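PDB 4NNZ: probable zinc protease from Pseudomonas aeruginosa, which probably acts as a zinc-dependent metallopeptidase of the M16 family, as one subunit of the heterodimeric zinc protease PA0371-PA0372. Local coordinates for residues D365-A368 against A369-S372; T199-E202 against V203-L206; G164-A167 against D168-R171. All blocks are in the same frame, centred on the assembly; numbering follows the deposited sequence.

Contact 1. Residues D365-A368 against A369-S372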
loop_
_atom_site.group_PDB
_atom_site.type_symbol
_atom_site.label_atom_id
_atom_site.label_comp_id
_atom_site.label_asym_id
_atom_site.label_seq_id
_atom_site.Cartn_x
_atom_site.Cartn_y
_atom_site.Cartn_z
ATOM N N ASP A 365 10.752 -30.357 -20.860
ATOM C CA ASP A 365 10.300 -31.697 -20.698
ATOM C C ASP A 365 9.763 -31.594 -19.314
ATOM O O ASP A 365 10.201 -30.746 -18.580
ATOM C CB ASP A 365 11.496 -32.616 -20.787
ATOM C CG ASP A 365 11.178 -34.005 -20.415
ATOM O OD1 ASP A 365 10.434 -34.208 -19.456
ATOM O OD2 ASP A 365 11.672 -34.915 -21.083
ATOM N N SER A 366 8.768 -32.400 -19.017
ATOM C CA SER A 366 7.961 -32.306 -17.822
ATOM C C SER A 366 6.689 -31.603 -18.167
ATOM O O SER A 366 6.648 -30.426 -18.328
ATOM C CB SER A 366 8.650 -31.576 -16.710
ATOM O OG SER A 366 7.876 -31.661 -15.551
ATOM N N ILE A 367 5.642 -32.372 -18.279
ATOM C CA ILE A 367 4.380 -31.855 -18.658
ATOM C C ILE A 367 3.881 -30.861 -17.623
ATOM O O ILE A 367 3.180 -29.953 -17.949
ATOM C CB ILE A 367 3.390 -32.983 -18.954
ATOM C CG1 ILE A 367 3.248 -33.887 -17.761
ATOM C CG2 ILE A 367 3.877 -33.787 -20.121
ATOM C CD1 ILE A 367 2.096 -34.833 -17.875
ATOM N N ALA A 368 4.249 -31.061 -16.371
ATOM C CA ALA A 368 3.880 -30.142 -15.325
ATOM C C ALA A 368 4.469 -28.764 -15.481
ATOM O O ALA A 368 3.812 -27.801 -15.244
ATOM C CB ALA A 368 4.236 -30.707 -13.981
ATOM N N ALA A 369 5.724 -28.683 -15.843
ATOM C CA ALA A 369 6.353 -27.419 -16.083
ATOM C C ALA A 369 5.768 -26.684 -17.255
ATOM O O ALA A 369 5.637 -25.489 -17.215
ATOM C CB ALA A 369 7.843 -27.586 -16.248
ATOM N N GLN A 370 5.462 -27.390 -18.319
ATOM C CA GLN A 370 4.904 -26.755 -19.476
ATOM C C GLN A 370 3.578 -26.205 -19.115
ATOM O O GLN A 370 3.229 -25.149 -19.532
ATOM C CB GLN A 370 4.753 -27.725 -20.626
ATOM C CG GLN A 370 6.042 -28.268 -21.163
ATOM C CD GLN A 370 5.828 -29.402 -22.121
ATOM O OE1 GLN A 370 5.628 -29.201 -23.302
ATOM N NE2 GLN A 370 5.880 -30.594 -21.618
ATOM N N ALA A 371 2.828 -26.945 -18.342
ATOM C CA ALA A 371 1.535 -26.493 -17.897
ATOM C C ALA A 371 1.599 -25.259 -17.025
ATOM O O ALA A 371 0.816 -24.381 -17.173
ATOM C CB ALA A 371 0.800 -27.605 -17.204
ATOM N N SER A 372 2.531 -25.214 -16.108
ATOM C CA SER A 372 2.758 -24.041 -15.321
ATOM C C SER A 372 3.232 -22.838 -16.100
ATOM O O SER A 372 2.851 -21.733 -15.800
ATOM C CB SER A 372 3.705 -24.353 -14.215
ATOM O OG SER A 372 3.137 -25.330 -13.433
#
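The first turn of helix 367-379 opens here, with Ser366 at the N-cap position and Gln370 folded back over it. Gln370 N donates to Ser366 O at 3.3 Å. The amide of the same residue returns to that oxygen: with CG beside the backbone N (chi1 -65°) and an extended chain, Gln370 NE2 stops 3.4 Å from Ser366 O in a weak bond. The CG2 branch of Ile367 slants across this amide, 4.1 Å from Gln370 NE2. Gln370 OE1 turns to Arg21 in a further weak bond. Two residues on, Ala368 O is gripped twice. Ser372 N reaches Ala368 O at 3.0 Å and Ser372 OG reaches it at 3.1 Å, from opposite faces of the carbonyl plane, which ties the hydroxyl to the helix backbone. Between these two carbonyls in sequence, Ile367 O takes Ala371 N at 3.1 Å. Ile367 and Ala371 rest on strands 190-196 and 28-35 of the six-stranded sheet, while Asp365 forms a salt bridge with Arg25. The arrangement is that of a helix first turn whose serine and glutamine side chains return to main-chain carbonyls.

Contact 2. Residues T199-E202 against V203-L206; sequences TADE and VKTL
This is a local contact within the first two turns of helix 200-211, at the surface of the N-terminal alpha+beta domain, and its motif is a threonine N-cap. The helix follows strand 190-196 after a short loop and leans on strand 17-22 of the same sheet. Across the contact Thr199 O receives Val203 N at 3.0 Å, and Ala200 O receives Lys204 N at 3.0 Å. Ahead of these bonds Thr199 OG1 accepts Glu202 N at 3.3 Å; the hydroxyl takes up a first-turn N-H, which otherwise has a weak bond to Thr199 O. The extended Glu202 side chain brings its carboxylate alongside the same hydroxyl, Thr199 OG1 giving a weak bond to Glu202 OE2, and a long, weak ion pair links that oxygen to Arg97. The next amide, Ala200 N, bonds Glu22 OE1 of strand 17-22.

The inner face is carried by Val203, whose CG2, beside the backbone N, lies 3.6 Å from Thr199 O while the side chain packs on Val20. Leu206 turns to Pro101 and Leu104 of helix 100-112. Lys204 extends from a CB that sits 3.4 Å from Ala200 O, and its end makes a cation-pi contact with Phe10 on strand 7-11; Lys204 NZ stays 5.8 Å from Asp201 OD1, so the opposite charges are not in contact, and any attraction is probably weak. Thr205 answers Asp201 twice. Its OG1, anti to the carbonyl carbon (chi1 -61°), reaches Asp201 O at 3.0 Å, whereas Thr205 N comes to Asp201 O at 3.1 Å from the other face of the carbonyl plane.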
loop_
_atom_site.group_PDB
_atom_site.type_symbol
_atom_site.label_atom_id
_atom_site.label_comp_id
_atom_site.label_asym_id
_atom_site.label_seq_id
_atom_site.Cartn_x
_atom_site.Cartn_y
_atom_site.Cartn_z
ATOM N N THR A 199 -6.318 -35.957 -26.072
ATOM C CA THR A 199 -6.635 -35.327 -27.325
ATOM C C THR A 199 -7.401 -34.070 -27.081
ATOM O O THR A 199 -8.246 -34.007 -26.241
ATOM C CB THR A 199 -7.453 -36.247 -28.210
ATOM O OG1 THR A 199 -8.666 -36.588 -27.552
ATOM C CG2 THR A 199 -6.696 -37.485 -28.441
ATOM N N ALA A 200 -7.093 -33.059 -27.853
ATOM C CA ALA A 200 -7.619 -31.745 -27.627
ATOM C C ALA A 200 -9.107 -31.737 -27.725
ATOM O O ALA A 200 -9.760 -30.953 -27.084
ATOM C CB ALA A 200 -7.018 -30.774 -28.605
ATOM N N ASP A 201 -9.642 -32.562 -28.591
ATOM C CA ASP A 201 -11.068 -32.718 -28.684
ATOM C C ASP A 201 -11.681 -33.375 -27.489
ATOM O O ASP A 201 -12.773 -33.061 -27.084
ATOM C CB ASP A 201 -11.439 -33.395 -29.968
ATOM C CG ASP A 201 -11.535 -32.429 -31.083
ATOM O OD1 ASP A 201 -12.265 -31.443 -30.943
ATOM O OD2 ASP A 201 -10.853 -32.622 -32.085
ATOM N N GLU A 202 -10.967 -34.318 -26.947
ATOM C CA GLU A 202 -11.440 -34.967 -25.787
ATOM C C GLU A 202 -11.553 -33.957 -24.681
ATOM O O GLU A 202 -12.541 -33.911 -24.012
ATOM C CB GLU A 202 -10.405 -36.000 -25.407
ATOM C CG GLU A 202 -10.881 -37.127 -24.531
ATOM C CD GLU A 202 -10.016 -38.344 -24.704
ATOM O OE1 GLU A 202 -10.560 -39.449 -24.928
ATOM O OE2 GLU A 202 -8.791 -38.179 -24.647
ATOM N N VAL A 203 -10.528 -33.150 -24.481
ATOM C CA VAL A 203 -10.550 -32.152 -23.425
ATOM C C VAL A 203 -11.638 -31.114 -23.651
ATOM O O VAL A 203 -12.329 -30.712 -22.744
ATOM C CB VAL A 203 -9.195 -31.449 -23.305
ATOM C CG1 VAL A 203 -9.253 -30.351 -22.277
ATOM C CG2 VAL A 203 -8.111 -32.424 -22.959
ATOM N N LYS A 204 -11.811 -30.716 -24.892
ATOM C CA LYS A 204 -12.756 -29.694 -25.208
ATOM C C LYS A 204 -14.115 -30.141 -24.778
ATOM O O LYS A 204 -14.882 -29.383 -24.249
ATOM C CB LYS A 204 -12.765 -29.471 -26.697
ATOM C CG LYS A 204 -13.851 -28.540 -27.164
ATOM C CD LYS A 204 -13.559 -28.031 -28.570
ATOM C CE LYS A 204 -14.049 -26.608 -28.791
ATOM N NZ LYS A 204 -13.194 -25.834 -29.719
ATOM N N THR A 205 -14.407 -31.397 -25.001
ATOM C CA THR A 205 -15.690 -31.924 -24.658
ATOM C C THR A 205 -15.983 -31.908 -23.184
ATOM O O THR A 205 -17.071 -31.612 -22.783
ATOM C CB THR A 205 -15.808 -33.343 -25.195
ATOM O OG1 THR A 205 -15.680 -33.301 -26.607
ATOM C CG2 THR A 205 -17.116 -33.937 -24.840
ATOM N N LEU A 206 -15.017 -32.294 -22.384
ATOM C CA LEU A 206 -15.192 -32.339 -20.948
ATOM C C LEU A 206 -15.386 -30.994 -20.319
ATOM O O LEU A 206 -16.120 -30.857 -19.381
ATOM C CB LEU A 206 -14.076 -33.104 -20.285
ATOM C CG LEU A 206 -14.137 -34.553 -20.699
ATOM C CD1 LEU A 206 -13.307 -34.721 -21.934
ATOM C CD2 LEU A 206 -13.665 -35.473 -19.599
#

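Contact 3. Residues G164-A167 against D168-R171; sequences GWMA and DLQR
Trp165 and Asp168 run side by side and point the same way, with the indole and carboxylate planes 90° apart. Asp168 OD2 meets the indole at its edge, in the ring plane, 3.8 Å from Trp165 CD1. Trp165 is at the N-cap position of helix 166-171, and the short helix begins where Leu169 N bonds Trp165 O at 3.0 Å. The Asp168 carboxylate is a junction. Its strongest polar partner is Thr47 OG1, which bonds OD2 and also binds Trp165 N, so one threonine holds both Trp165 and the aspartate; a weak bond from Gly45 N adds to OD2. The other oxygen lies in the guanidinium plane of Arg171 at its edge, and Arg171 NH2 closes a salt bridge to Asp168 OD1 at 3.0 Å.

Arg171 bends at chi3 (-54°), which brings its guanidinium back over the preceding turn. Arg171 NE then donates to Ala167 O at 2.9 Å from above the carbonyl plane, 53° out of it, while Arg171 N makes only a weak bond to that oxygen. Three acceptors, Ala167 O, Asp168 OD1 and Lys224 O of a second copy of this protein in the assembly, which takes Arg171 NH1, fix the rotation of the guanidinium. Along the other flank Met166 and Gln170 pass at a slant, Met166 CG lying 3.7 Å from Gln170 NE2, and Gln170 N bonds Met166 O at 2.8 Å. Met166 SD approaches Leu169 CD1 at 4.3 Å. These two apolar side chains face helix 118-137, Leu169 on Lys129 and Arg132, Met166 on Arg132 and Arg133. Trp165 packs on Ala155 of the second copy, so the short helix touches both helix 118-137 and the partner chain.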
loop_
_atom_site.group_PDB
_atom_site.type_symbol
_atom_site.label_atom_id
_atom_site.label_comp_id
_atom_site.label_asym_id
_atom_site.label_seq_id
_atom_site.Cartn_x
_atom_site.Cartn_y
_atom_site.Cartn_z
ATOM N N GLY A 164 -0.886 -11.993 4.298
ATOM C CA GLY A 164 -1.711 -10.994 4.922
ATOM C C GLY A 164 -1.091 -10.421 6.154
ATOM O O GLY A 164 -0.364 -11.084 6.807
ATOM N N TRP A 165 -1.342 -9.170 6.452
ATOM C CA TRP A 165 -0.886 -8.580 7.693
ATOM C C TRP A 165 -1.700 -9.115 8.858
ATOM O O TRP A 165 -2.851 -9.384 8.724
ATOM C CB TRP A 165 -0.965 -7.067 7.631
ATOM C CG TRP A 165 -0.190 -6.396 6.555
ATOM C CD1 TRP A 165 -0.685 -5.755 5.491
ATOM C CD2 TRP A 165 1.212 -6.265 6.466
ATOM N NE1 TRP A 165 0.293 -5.236 4.740
ATOM C CE2 TRP A 165 1.484 -5.534 5.320
ATOM C CE3 TRP A 165 2.269 -6.715 7.234
ATOM C CZ2 TRP A 165 2.750 -5.246 4.925
ATOM C CZ3 TRP A 165 3.509 -6.407 6.855
ATOM C CH2 TRP A 165 3.753 -5.688 5.710
ATOM N N MET A 166 -1.094 -9.247 10.008
ATOM C CA MET A 166 -1.740 -9.898 11.108
ATOM C C MET A 166 -2.988 -9.192 11.547
ATOM O O MET A 166 -3.954 -9.803 11.923
ATOM C CB MET A 166 -0.792 -10.090 12.269
ATOM C CG MET A 166 -1.398 -10.915 13.382
ATOM S SD MET A 166 -1.699 -12.622 12.996
ATOM C CE MET A 166 -0.074 -13.232 13.329
ATOM N N ALA A 167 -2.946 -7.887 11.492
ATOM C CA ALA A 167 -4.068 -7.101 11.844
ATOM C C ALA A 167 -5.213 -7.412 10.936
ATOM O O ALA A 167 -6.326 -7.432 11.364
ATOM C CB ALA A 167 -3.705 -5.649 11.762
ATOM N N ASP A 168 -4.953 -7.603 9.666
ATOM C CA ASP A 168 -5.993 -7.974 8.742
ATOM C C ASP A 168 -6.555 -9.363 8.967
ATOM O O ASP A 168 -7.723 -9.551 8.946
ATOM C CB ASP A 168 -5.552 -7.765 7.291
ATOM C CG ASP A 168 -5.062 -6.373 7.025
ATOM O OD1 ASP A 168 -5.235 -5.518 7.860
ATOM O OD2 ASP A 168 -4.471 -6.121 5.991
ATOM N N LEU A 169 -5.705 -10.332 9.198
ATOM C CA LEU A 169 -6.137 -11.675 9.452
ATOM C C LEU A 169 -6.952 -11.685 10.698
ATOM O O LEU A 169 -7.916 -12.376 10.807
ATOM C CB LEU A 169 -4.945 -12.584 9.611
ATOM C CG LEU A 169 -3.951 -12.589 8.473
ATOM C CD1 LEU A 169 -2.688 -13.294 8.856
ATOM C CD2 LEU A 169 -4.518 -13.192 7.222
ATOM N N GLN A 170 -6.547 -10.872 11.638
ATOM C CA GLN A 170 -7.225 -10.741 12.900
ATOM C C GLN A 170 -8.622 -10.244 12.764
ATOM O O GLN A 170 -9.419 -10.539 13.582
ATOM C CB GLN A 170 -6.455 -9.851 13.835
ATOM C CG GLN A 170 -5.523 -10.623 14.715
ATOM C CD GLN A 170 -4.474 -9.763 15.356
ATOM O OE1 GLN A 170 -4.331 -8.596 15.050
ATOM N NE2 GLN A 170 -3.733 -10.344 16.260
ATOM N N ARG A 171 -8.894 -9.465 11.741
ATOM C CA ARG A 171 -10.213 -8.949 11.494
ATOM C C ARG A 171 -10.992 -9.589 10.390
ATOM O O ARG A 171 -12.075 -9.180 10.144
ATOM C CB ARG A 171 -10.141 -7.461 11.257
ATOM C CG ARG A 171 -9.819 -6.696 12.507
ATOM C CD ARG A 171 -9.369 -5.302 12.221
ATOM N NE ARG A 171 -8.276 -5.241 11.295
ATOM C CZ ARG A 171 -7.809 -4.124 10.793
ATOM N NH1 ARG A 171 -8.323 -2.989 11.157
ATOM N NH2 ARG A 171 -6.805 -4.142 9.958
#

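From the N terminus the contacts come in series: contact 3 (164-171) is complete before contact 2 (199-206) opens, and contact 2 before contact 1 (365-372). Each joins consecutive residues at the start of a helix, so none closes a long loop, and they neither nest nor cross. Contact 3 ties helix 166-171 to helix 118-137 and to the second copy of the protein. Contacts 2 and 1 belong to helices packed on the same six-stranded sheet, one just after strand 190-196, the other far later in the chain; their centres are about 19 Å apart. Contact 3 lies about 35 Å, centre to centre, from contact 1, across the chain's centre.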